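Local coordinates for isoform A of Peptidoglycan-recognition protein LB (Drosophila melanogaster, PDB 7NSY) that hydrolyses the amide link between N-acetylmuramoyl residues and L-amino acids in bacterial peptidoglycan, probably scavenging it in innate immunity by digesting biologically active material into inactive fragments, at residues I42-Y47 with L152-V157; I78-G83 with G112-G117; G24-K29 with M65-Q70. The protein carries 1 engineered substitution. All coordinates share one frame; numbering follows the deposited sequence.

Contact 1: residues I42-Y47 with L152-V157; sequences IIHHSY and LGHRQV
Ile-42 and Ile-43 pair in parallel with Leu-152 and Gly-153, the CA atoms of Ile-42 and Leu-152 lying 4.8 Å apart, and the ladder stops where the chain turns at His-154. The N-H of Ile-43 reaches Leu-152 O at 2.9 Å, in the plane of that carbonyl. One step on, Ile-43 O accepts the backbone N of His-154 at 2.8 Å and, weakly, its ring nitrogen ND1 at 3.4 Å, so a single carbonyl oxygen meets this residue at both its main chain and its ring edge. That second bond depends on the fold of the side chain: CG of His-154 is tucked between its own N and carbonyl carbon (chi1 68°), which carries the imidazole forward beside strand 42-45, toward His-45. CB of His-154 lies obliquely against the ring of His-44, 3.3 Å from ND1, while NE2 of His-44 is hydrogen-bonded to ND1 of His-102. Farther along, His-45 turns an edge toward the face of the His-154 ring in an offset T-shaped pair with planes at 82°, its CD2 3.6 Å from CE1 of His-154. One water joins NE2 of His-45 to NE2 of His-154, bridging the outer ends of the two rings. On the side of the strand that carries the His-44 ring, CG2 of Ile-42 touches CG2 of Val-157 at 3.9 Å. Gln-156 OE1 accepts the N-H of Gly-153. His-44 and His-154 are zinc ligands of the amidase, with the engineered Ser-162 occupying the third ligand position, and the adjacent parallel strand ends that present the two histidines build one wall of the metal site in this peptidoglycan-recognition fold.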
loop_
_atom_site.group_PDB
_atom_site.type_symbol
_atom_site.label_atom_id
_atom_site.label_comp_id
_atom_site.label_asym_id
_atom_site.label_seq_id
_atom_site.Cartn_x
_atom_site.Cartn_y
_atom_site.Cartn_z
ATOM N N ILE A 42 3.481 -2.999 5.488
ATOM C CA ILE A 42 3.085 -4.241 4.792
ATOM C C ILE A 42 2.991 -3.953 3.306
ATOM O O ILE A 42 2.301 -2.986 2.892
ATOM C CB ILE A 42 1.777 -4.779 5.387
ATOM C CG1 ILE A 42 1.938 -4.940 6.911
ATOM C CG2 ILE A 42 1.353 -6.085 4.731
ATOM C CD1 ILE A 42 0.693 -5.296 7.588
ATOM N N ILE A 43 3.608 -4.800 2.503
ATOM C CA ILE A 43 3.598 -4.680 1.034
ATOM C C ILE A 43 2.567 -5.600 0.412
ATOM O O ILE A 43 2.512 -6.823 0.731
ATOM C CB ILE A 43 4.983 -4.993 0.494
ATOM C CG1 ILE A 43 6.092 -4.145 1.120
ATOM C CG2 ILE A 43 4.980 -4.974 -1.028
ATOM C CD1 ILE A 43 5.875 -2.639 1.023
ATOM N N HIS A 44 1.698 -5.065 -0.410
ATOM C CA HIS A 44 0.623 -5.733 -1.153
ATOM C C HIS A 44 0.810 -5.527 -2.656
ATOM O O HIS A 44 1.512 -4.593 -3.088
ATOM C CB HIS A 44 -0.740 -5.199 -0.770
ATOM C CG HIS A 44 -1.051 -5.310 0.670
ATOM N ND1 HIS A 44 -1.605 -6.470 1.202
ATOM C CD2 HIS A 44 -0.900 -4.456 1.719
ATOM C CE1 HIS A 44 -1.817 -6.280 2.481
ATOM N NE2 HIS A 44 -1.410 -5.050 2.832
ATOM N N HIS A 45 0.057 -6.317 -3.423
ATOM C CA HIS A 45 -0.222 -5.982 -4.841
ATOM C C HIS A 45 -1.706 -6.036 -5.084
ATOM O O HIS A 45 -2.461 -6.590 -4.288
ATOM C CB HIS A 45 0.634 -6.800 -5.800
ATOM C CG HIS A 45 0.246 -8.240 -5.809
ATOM N ND1 HIS A 45 -0.767 -8.706 -6.621
ATOM C CD2 HIS A 45 0.708 -9.301 -5.115
ATOM C CE1 HIS A 45 -0.926 -10.013 -6.418
ATOM N NE2 HIS A 45 -0.032 -10.404 -5.501
ATOM N N SER A 46 -2.174 -5.402 -6.145
ATOM C CA SER A 46 -3.620 -5.221 -6.370
ATOM C C SER A 46 -4.221 -6.456 -7.029
ATOM O O SER A 46 -5.436 -6.631 -6.860
ATOM C CB SER A 46 -3.901 -3.943 -7.120
ATOM O OG SER A 46 -3.375 -3.954 -8.426
ATOM N N TYR A 47 -3.433 -7.230 -7.777
ATOM C CA TYR A 47 -3.915 -8.301 -8.684
ATOM C C TYR A 47 -4.745 -7.684 -9.823
ATOM O O TYR A 47 -4.294 -7.771 -10.983
ATOM C CB TYR A 47 -4.658 -9.382 -7.889
ATOM C CG TYR A 47 -5.262 -10.447 -8.770
ATOM C CD1 TYR A 47 -4.457 -11.283 -9.528
ATOM C CD2 TYR A 47 -6.635 -10.594 -8.876
ATOM C CE1 TYR A 47 -5.004 -12.264 -10.352
ATOM C CE2 TYR A 47 -7.204 -11.552 -9.705
ATOM C CZ TYR A 47 -6.382 -12.397 -10.435
ATOM O OH TYR A 47 -6.938 -13.360 -11.225
ATOM N N LEU A 152 6.903 -6.326 6.316
ATOM C CA LEU A 152 6.300 -7.631 6.032
ATOM C C LEU A 152 5.736 -7.628 4.623
ATOM O O LEU A 152 5.320 -6.579 4.116
ATOM C CB LEU A 152 5.161 -7.911 7.003
ATOM C CG LEU A 152 5.507 -7.883 8.487
ATOM C CD1 LEU A 152 4.251 -7.970 9.320
ATOM C CD2 LEU A 152 6.466 -9.007 8.803
ATOM N N GLY A 153 5.666 -8.788 4.005
ATOM C CA GLY A 153 4.867 -9.027 2.778
ATOM C C GLY A 153 3.451 -9.490 3.116
ATOM O O GLY A 153 3.184 -10.095 4.189
ATOM N N HIS A 154 2.471 -9.209 2.240
ATOM C CA HIS A 154 1.064 -9.634 2.438
ATOM C C HIS A 154 0.955 -11.147 2.707
ATOM O O HIS A 154 0.132 -11.480 3.553
ATOM C CB HIS A 154 0.208 -9.234 1.238
ATOM C CG HIS A 154 0.528 -9.977 -0.014
ATOM N ND1 HIS A 154 1.547 -9.640 -0.848
ATOM C CD2 HIS A 154 0.045 -11.158 -0.452
ATOM C CE1 HIS A 154 1.594 -10.553 -1.853
ATOM N NE2 HIS A 154 0.699 -11.512 -1.574
ATOM N N ARG A 155 1.834 -11.946 2.116
ATOM C CA ARG A 155 1.693 -13.426 2.327
ATOM C C ARG A 155 2.104 -13.778 3.737
ATOM O O ARG A 155 1.828 -14.917 4.147
ATOM C CB ARG A 155 2.504 -14.252 1.359
ATOM C CG ARG A 155 3.989 -14.260 1.709
ATOM C CD ARG A 155 4.770 -15.149 0.820
ATOM N NE ARG A 155 4.576 -16.561 1.009
ATOM C CZ ARG A 155 5.162 -17.295 1.947
ATOM N NH1 ARG A 155 5.880 -16.723 2.900
ATOM N NH2 ARG A 155 4.968 -18.604 1.960
ATOM N N GLN A 156 2.750 -12.907 4.514
ATOM C CA GLN A 156 3.007 -13.193 5.932
ATOM C C GLN A 156 1.805 -12.932 6.859
ATOM O O GLN A 156 1.865 -13.399 8.007
ATOM C CB GLN A 156 4.215 -12.371 6.405
ATOM C CG GLN A 156 5.508 -12.826 5.767
ATOM C CD GLN A 156 6.649 -11.907 6.079
ATOM O OE1 GLN A 156 6.765 -10.807 5.534
ATOM N NE2 GLN A 156 7.501 -12.294 7.030
ATOM N N VAL A 157 0.849 -12.119 6.445
ATOM C CA VAL A 157 -0.169 -11.598 7.415
ATOM C C VAL A 157 -1.602 -11.884 6.976
ATOM O O VAL A 157 -2.523 -11.771 7.824
ATOM C CB VAL A 157 0.022 -10.093 7.660
ATOM C CG1 VAL A 157 1.326 -9.828 8.380
ATOM C CG2 VAL A 157 -0.104 -9.332 6.380
HETATM O O HOH W 1 0.157 -13.007 -4.343
#

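Contact 2: residues I78-G83 with G112-G117; sequences IGYSFG and GIVLIG
Tyr-80 lies with its ring across Val-114, just ahead of the place where Phe-82 and Gly-83 join Ile-113 and Val-114 in parallel strand pairing. Its CB sits 3.8 Å from Gly-112 O and also near CG1 of Val-114. With CG opposite the carbonyl carbon (chi1 -54°), the ring is carried over the valine: CG and CD1 rest on CG1, the latter at 3.5 Å, and CB of Val-114 stands almost exactly over the middle of the ring, 3.6 Å from its centroid and only 7° off the ring normal, a CH-pi contact. Beyond the centre the other methyl takes over, CZ of Tyr-80 meeting CG2 of Val-114 at 3.8 Å, and the hydroxyl OH ends 4.2 Å from the same CG2. The two methyls flank that central point on the same ring face, CG1 nearer CG and CD1, CG2 nearer CZ. Beside this, Ser-81 closes the start of the ladder with its side chain, OG accepting the N-H of Gly-112 at 2.8 Å. Gly-112 O in turn takes Phe-82 N, and more weakly Ser-81 N, before Val-114 N donates to Phe-82 O in a nearly straight bond of 2.9 Å. The ring of Tyr-80 also meets that of His-44, a zinc ligand. The valine offers only hydrocarbon, so it probably helps hold the plane of the ring without engaging the hydroxyl, an arrangement consistent with the part inferred for Tyr-80 in coordinating the zinc-bound water.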
loop_
_atom_site.group_PDB
_atom_site.type_symbol
_atom_site.label_atom_id
_atom_site.label_comp_id
_atom_site.label_asym_id
_atom_site.label_seq_id
_atom_site.Cartn_x
_atom_site.Cartn_y
_atom_site.Cartn_z
ATOM N N ILE A 78 -11.064 2.857 0.013
ATOM C CA ILE A 78 -9.997 1.971 -0.507
ATOM C C ILE A 78 -9.228 1.401 0.690
ATOM O O ILE A 78 -9.014 2.097 1.681
ATOM C CB ILE A 78 -9.048 2.740 -1.438
ATOM C CG1 ILE A 78 -8.117 1.808 -2.177
ATOM C CG2 ILE A 78 -8.271 3.837 -0.702
ATOM C CD1 ILE A 78 -7.251 2.485 -3.224
ATOM N N GLY A 79 -8.954 0.104 0.707
ATOM C CA GLY A 79 -8.438 -0.527 1.920
ATOM C C GLY A 79 -6.998 -0.212 2.238
ATOM O O GLY A 79 -6.603 -0.382 3.391
ATOM N N TYR A 80 -6.234 0.211 1.271
ATOM C CA TYR A 80 -4.781 0.418 1.458
ATOM C C TYR A 80 -4.463 1.831 1.930
ATOM O O TYR A 80 -5.168 2.778 1.667
ATOM C CB TYR A 80 -4.073 0.174 0.134
ATOM C CG TYR A 80 -4.392 -1.166 -0.464
ATOM C CD1 TYR A 80 -5.213 -1.271 -1.573
ATOM C CD2 TYR A 80 -3.856 -2.304 0.097
ATOM C CE1 TYR A 80 -5.483 -2.509 -2.153
ATOM C CE2 TYR A 80 -4.117 -3.526 -0.471
ATOM C CZ TYR A 80 -4.910 -3.611 -1.596
ATOM O OH TYR A 80 -5.167 -4.861 -2.142
ATOM N N SER A 81 -3.332 1.945 2.597
ATOM C CA SER A 81 -2.832 3.252 3.046
ATOM C C SER A 81 -2.370 4.120 1.889
ATOM O O SER A 81 -2.632 5.329 1.840
ATOM C CB SER A 81 -1.718 3.081 4.071
ATOM O OG SER A 81 -2.054 2.165 5.105
ATOM N N PHE A 82 -1.622 3.516 0.991
ATOM C CA PHE A 82 -1.015 4.167 -0.170
ATOM C C PHE A 82 -0.962 3.189 -1.334
ATOM O O PHE A 82 -0.854 1.968 -1.109
ATOM C CB PHE A 82 0.415 4.645 0.062
ATOM C CG PHE A 82 0.499 5.707 1.111
ATOM C CD1 PHE A 82 0.609 5.374 2.457
ATOM C CD2 PHE A 82 0.413 7.054 0.768
ATOM C CE1 PHE A 82 0.644 6.364 3.425
ATOM C CE2 PHE A 82 0.439 8.027 1.751
ATOM C CZ PHE A 82 0.566 7.689 3.046
ATOM N N GLY A 83 -1.036 3.679 -2.540
ATOM C CA GLY A 83 -0.754 2.938 -3.757
ATOM C C GLY A 83 0.498 3.450 -4.434
ATOM O O GLY A 83 0.922 4.638 -4.268
ATOM N N GLY A 112 -0.128 0.076 4.944
ATOM C CA GLY A 112 -0.300 -0.944 3.907
ATOM C C GLY A 112 -0.093 -0.318 2.558
ATOM O O GLY A 112 -0.852 0.576 2.165
ATOM N N ILE A 113 0.922 -0.714 1.807
ATOM C CA ILE A 113 1.339 -0.114 0.522
ATOM C C ILE A 113 0.988 -1.096 -0.581
ATOM O O ILE A 113 1.526 -2.241 -0.553
ATOM C CB ILE A 113 2.843 0.167 0.532
ATOM C CG1 ILE A 113 3.241 1.077 1.702
ATOM C CG2 ILE A 113 3.251 0.775 -0.813
ATOM C CD1 ILE A 113 4.703 1.300 1.845
ATOM N N VAL A 114 0.128 -0.730 -1.488
ATOM C CA VAL A 114 -0.215 -1.593 -2.638
ATOM C C VAL A 114 0.594 -1.180 -3.838
ATOM O O VAL A 114 0.542 0.020 -4.286
ATOM C CB VAL A 114 -1.719 -1.684 -2.910
ATOM C CG1 VAL A 114 -2.362 -0.372 -3.361
ATOM C CG2 VAL A 114 -2.007 -2.808 -3.930
ATOM N N LEU A 115 1.348 -2.080 -4.437
ATOM C CA LEU A 115 1.972 -1.884 -5.758
ATOM C C LEU A 115 0.928 -2.246 -6.782
ATOM O O LEU A 115 0.460 -3.410 -6.837
ATOM C CB LEU A 115 3.234 -2.731 -5.868
ATOM C CG LEU A 115 4.523 -2.054 -5.362
ATOM C CD1 LEU A 115 4.477 -1.711 -3.892
ATOM C CD2 LEU A 115 5.744 -2.936 -5.668
ATOM N N ILE A 116 0.472 -1.305 -7.579
ATOM C CA ILE A 116 -0.620 -1.552 -8.549
ATOM C C ILE A 116 -0.133 -2.524 -9.605
ATOM O O ILE A 116 0.926 -2.340 -10.153
ATOM C CB ILE A 116 -1.104 -0.198 -9.130
ATOM C CG1 ILE A 116 -1.739 0.647 -8.020
ATOM C CG2 ILE A 116 -2.091 -0.458 -10.262
ATOM C CD1 ILE A 116 -2.001 2.094 -8.402
ATOM N N GLY A 117 -0.934 -3.576 -9.802
ATOM C CA GLY A 117 -0.620 -4.555 -10.832
ATOM C C GLY A 117 -0.686 -5.944 -10.275
ATOM O O GLY A 117 -0.842 -6.151 -9.080
#

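Contact 3: residues G24-K29 with M65-Q70; sequences GARLPK and MQDFHQ
Arg-26 and its neighbours run as an irregular, extended chain alongside Gln-66 to Gln-70 on the helix, both segments heading the same way, with CA of Ala-25 7.5 Å from CA of Gln-66. The amide of Gln-66 grips the main chain of Arg-26 twice: OE1 of Gln-66 accepts Arg-26 N on a lone pair at 2.9 Å, and NE2 of Gln-66 donates to Arg-26 O at the same distance. One turn later Gln-70 uses both ends too, NE2 reaching Leu-27 O at 3.1 Å and OE1 receiving NH1 of Arg-26 at 2.8 Å. The arginine chain bends at chi3 (-51°) and brings its guanidinium edge to the helix, where NH1 and NH2 both bond OD1 of Asp-67 in an end-on salt bridge, coming from the same face of the carboxylate. With an alanine in place of Gln-66, both bonds to the main chain of Arg-26 go, and its N would probably lack a partner from the helix while the loop could shift away. Lys-29 curls over Gln-70, but its NZ bonds Trp-75 O. Second hydrogen bonds, from Gln-66 NE2 to Asp-77 and from Gln-70 NE2 to Asn-76 O, extend the network beyond the helix, so the loop between strands 17-18 and 38-45 is joined both to the C-terminal part of helix 55-72 and to the chain leading into strand 82-84.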
loop_
_atom_site.group_PDB
_atom_site.type_symbol
_atom_site.label_atom_id
_atom_site.label_comp_id
_atom_site.label_asym_id
_atom_site.label_seq_id
_atom_site.Cartn_x
_atom_site.Cartn_y
_atom_site.Cartn_z
ATOM N N GLY A 24 -8.762 12.248 -7.516
ATOM C CA GLY A 24 -10.231 12.376 -7.620
ATOM C C GLY A 24 -10.957 11.403 -6.704
ATOM O O GLY A 24 -12.093 10.945 -7.031
ATOM N N ALA A 25 -10.387 11.076 -5.549
ATOM C CA ALA A 25 -10.998 10.130 -4.612
ATOM C C ALA A 25 -12.362 10.668 -4.154
ATOM O O ALA A 25 -12.516 11.878 -3.869
ATOM C CB ALA A 25 -10.100 9.915 -3.450
ATOM N N ARG A 26 -13.275 9.734 -3.978
ATOM C CA ARG A 26 -14.508 9.997 -3.193
ATOM C C ARG A 26 -14.103 10.183 -1.746
ATOM O O ARG A 26 -13.103 9.571 -1.296
ATOM C CB ARG A 26 -15.445 8.809 -3.409
ATOM C CG ARG A 26 -16.765 8.772 -2.661
ATOM C CD ARG A 26 -17.530 7.512 -3.036
ATOM N NE ARG A 26 -17.636 7.358 -4.484
ATOM C CZ ARG A 26 -17.005 6.480 -5.271
ATOM N NH1 ARG A 26 -16.231 5.526 -4.802
ATOM N NH2 ARG A 26 -17.160 6.568 -6.583
ATOM N N LEU A 27 -14.856 10.966 -0.972
ATOM C CA LEU A 27 -14.576 11.024 0.471
ATOM C C LEU A 27 -14.706 9.637 1.085
ATOM O O LEU A 27 -15.531 8.837 0.647
ATOM C CB LEU A 27 -15.551 12.001 1.157
ATOM C CG LEU A 27 -15.298 13.481 0.848
ATOM C CD1 LEU A 27 -16.406 14.363 1.405
ATOM C CD2 LEU A 27 -13.948 13.926 1.390
ATOM N N PRO A 28 -14.004 9.385 2.193
ATOM C CA PRO A 28 -14.277 8.181 2.972
ATOM C C PRO A 28 -15.686 8.227 3.557
ATOM O O PRO A 28 -16.185 9.340 3.817
ATOM C CB PRO A 28 -13.238 8.203 4.088
ATOM C CG PRO A 28 -12.180 9.160 3.563
ATOM C CD PRO A 28 -12.925 10.205 2.768
ATOM N N LYS A 29 -16.298 7.064 3.753
ATOM C CA LYS A 29 -17.621 6.996 4.439
ATOM C C LYS A 29 -17.436 7.333 5.915
ATOM O O LYS A 29 -18.314 8.016 6.510
ATOM C CB LYS A 29 -18.194 5.588 4.307
ATOM C CG LYS A 29 -18.593 5.158 2.898
ATOM C CD LYS A 29 -19.863 4.265 2.851
ATOM C CE LYS A 29 -19.653 2.765 2.808
ATOM N NZ LYS A 29 -19.288 2.290 1.449
ATOM N N MET A 65 -9.983 0.862 -7.654
ATOM C CA MET A 65 -9.861 0.112 -6.372
ATOM C C MET A 65 -10.795 0.734 -5.334
ATOM O O MET A 65 -11.476 0.030 -4.570
ATOM C CB MET A 65 -8.431 0.124 -5.834
ATOM C CG MET A 65 -7.506 -0.771 -6.546
ATOM S SD MET A 65 -5.846 -0.914 -5.854
ATOM C CE MET A 65 -5.174 0.694 -6.303
ATOM N N GLN A 66 -10.852 2.051 -5.231
ATOM C CA GLN A 66 -11.731 2.700 -4.275
ATOM C C GLN A 66 -13.190 2.305 -4.586
ATOM O O GLN A 66 -13.942 2.047 -3.642
ATOM C CB GLN A 66 -11.532 4.206 -4.262
ATOM C CG GLN A 66 -12.405 4.858 -3.206
ATOM C CD GLN A 66 -12.417 6.343 -3.196
ATOM O OE1 GLN A 66 -12.633 6.954 -4.248
ATOM N NE2 GLN A 66 -12.233 6.896 -2.018
ATOM N N ASP A 67 -13.551 2.310 -5.858
ATOM C CA ASP A 67 -14.955 2.015 -6.245
ATOM C C ASP A 67 -15.264 0.576 -5.860
ATOM O O ASP A 67 -16.360 0.302 -5.283
ATOM C CB ASP A 67 -15.169 2.221 -7.741
ATOM C CG ASP A 67 -15.207 3.671 -8.151
ATOM O OD1 ASP A 67 -15.214 4.557 -7.282
ATOM O OD2 ASP A 67 -15.279 3.879 -9.372
ATOM N N PHE A 68 -14.347 -0.335 -6.087
ATOM C CA PHE A 68 -14.586 -1.754 -5.750
ATOM C C PHE A 68 -14.774 -1.863 -4.247
ATOM O O PHE A 68 -15.697 -2.517 -3.745
ATOM C CB PHE A 68 -13.475 -2.634 -6.261
ATOM C CG PHE A 68 -13.649 -4.104 -5.966
ATOM C CD1 PHE A 68 -14.785 -4.767 -6.392
ATOM C CD2 PHE A 68 -12.655 -4.808 -5.306
ATOM C CE1 PHE A 68 -14.944 -6.121 -6.117
ATOM C CE2 PHE A 68 -12.814 -6.160 -5.045
ATOM C CZ PHE A 68 -13.962 -6.801 -5.437
ATOM N N HIS A 69 -13.913 -1.252 -3.450
ATOM C CA HIS A 69 -13.949 -1.408 -1.984
ATOM C C HIS A 69 -15.165 -0.686 -1.423
ATOM O O HIS A 69 -15.887 -1.275 -0.581
ATOM C CB HIS A 69 -12.652 -0.890 -1.373
ATOM C CG HIS A 69 -11.523 -1.792 -1.630
ATOM N ND1 HIS A 69 -10.207 -1.497 -1.260
ATOM C CD2 HIS A 69 -11.449 -2.972 -2.296
ATOM C CE1 HIS A 69 -9.400 -2.450 -1.643
ATOM N NE2 HIS A 69 -10.151 -3.383 -2.281
ATOM N N GLN A 70 -15.413 0.562 -1.791
ATOM C CA GLN A 70 -16.550 1.320 -1.228
ATOM C C GLN A 70 -17.884 0.869 -1.801
ATOM O O GLN A 70 -18.862 0.707 -0.997
ATOM C CB GLN A 70 -16.431 2.813 -1.523
ATOM C CG GLN A 70 -15.359 3.490 -0.714
ATOM C CD GLN A 70 -15.401 4.980 -0.942
ATOM O OE1 GLN A 70 -15.445 5.422 -2.083
ATOM N NE2 GLN A 70 -15.308 5.751 0.117
#

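Contacts 1 and 2 belong to one sheet, strand 38-45 lying next to strand 110-115, with His-44 N 2.8 Å from Ile-113 O and Ser-46 OG 2.8 Å from Gly-117 N, both probable hydrogen bonds. Contact 2 is nested within the loop that contact 1 closes. Together they bring the side chain of Tyr-80 to about 4 Å from that of the zinc ligand His-44 and about 7 Å from that of His-154. Contact 3 lies farther out, its centre about 20 Å from that of contact 1, though Ser-46 CB packs on Met-65 SD at 3.8 Å. It meets contact 2 at His-69 ND1, 2.8 Å from Gly-79 N, a probable hydrogen bond beside Tyr-80.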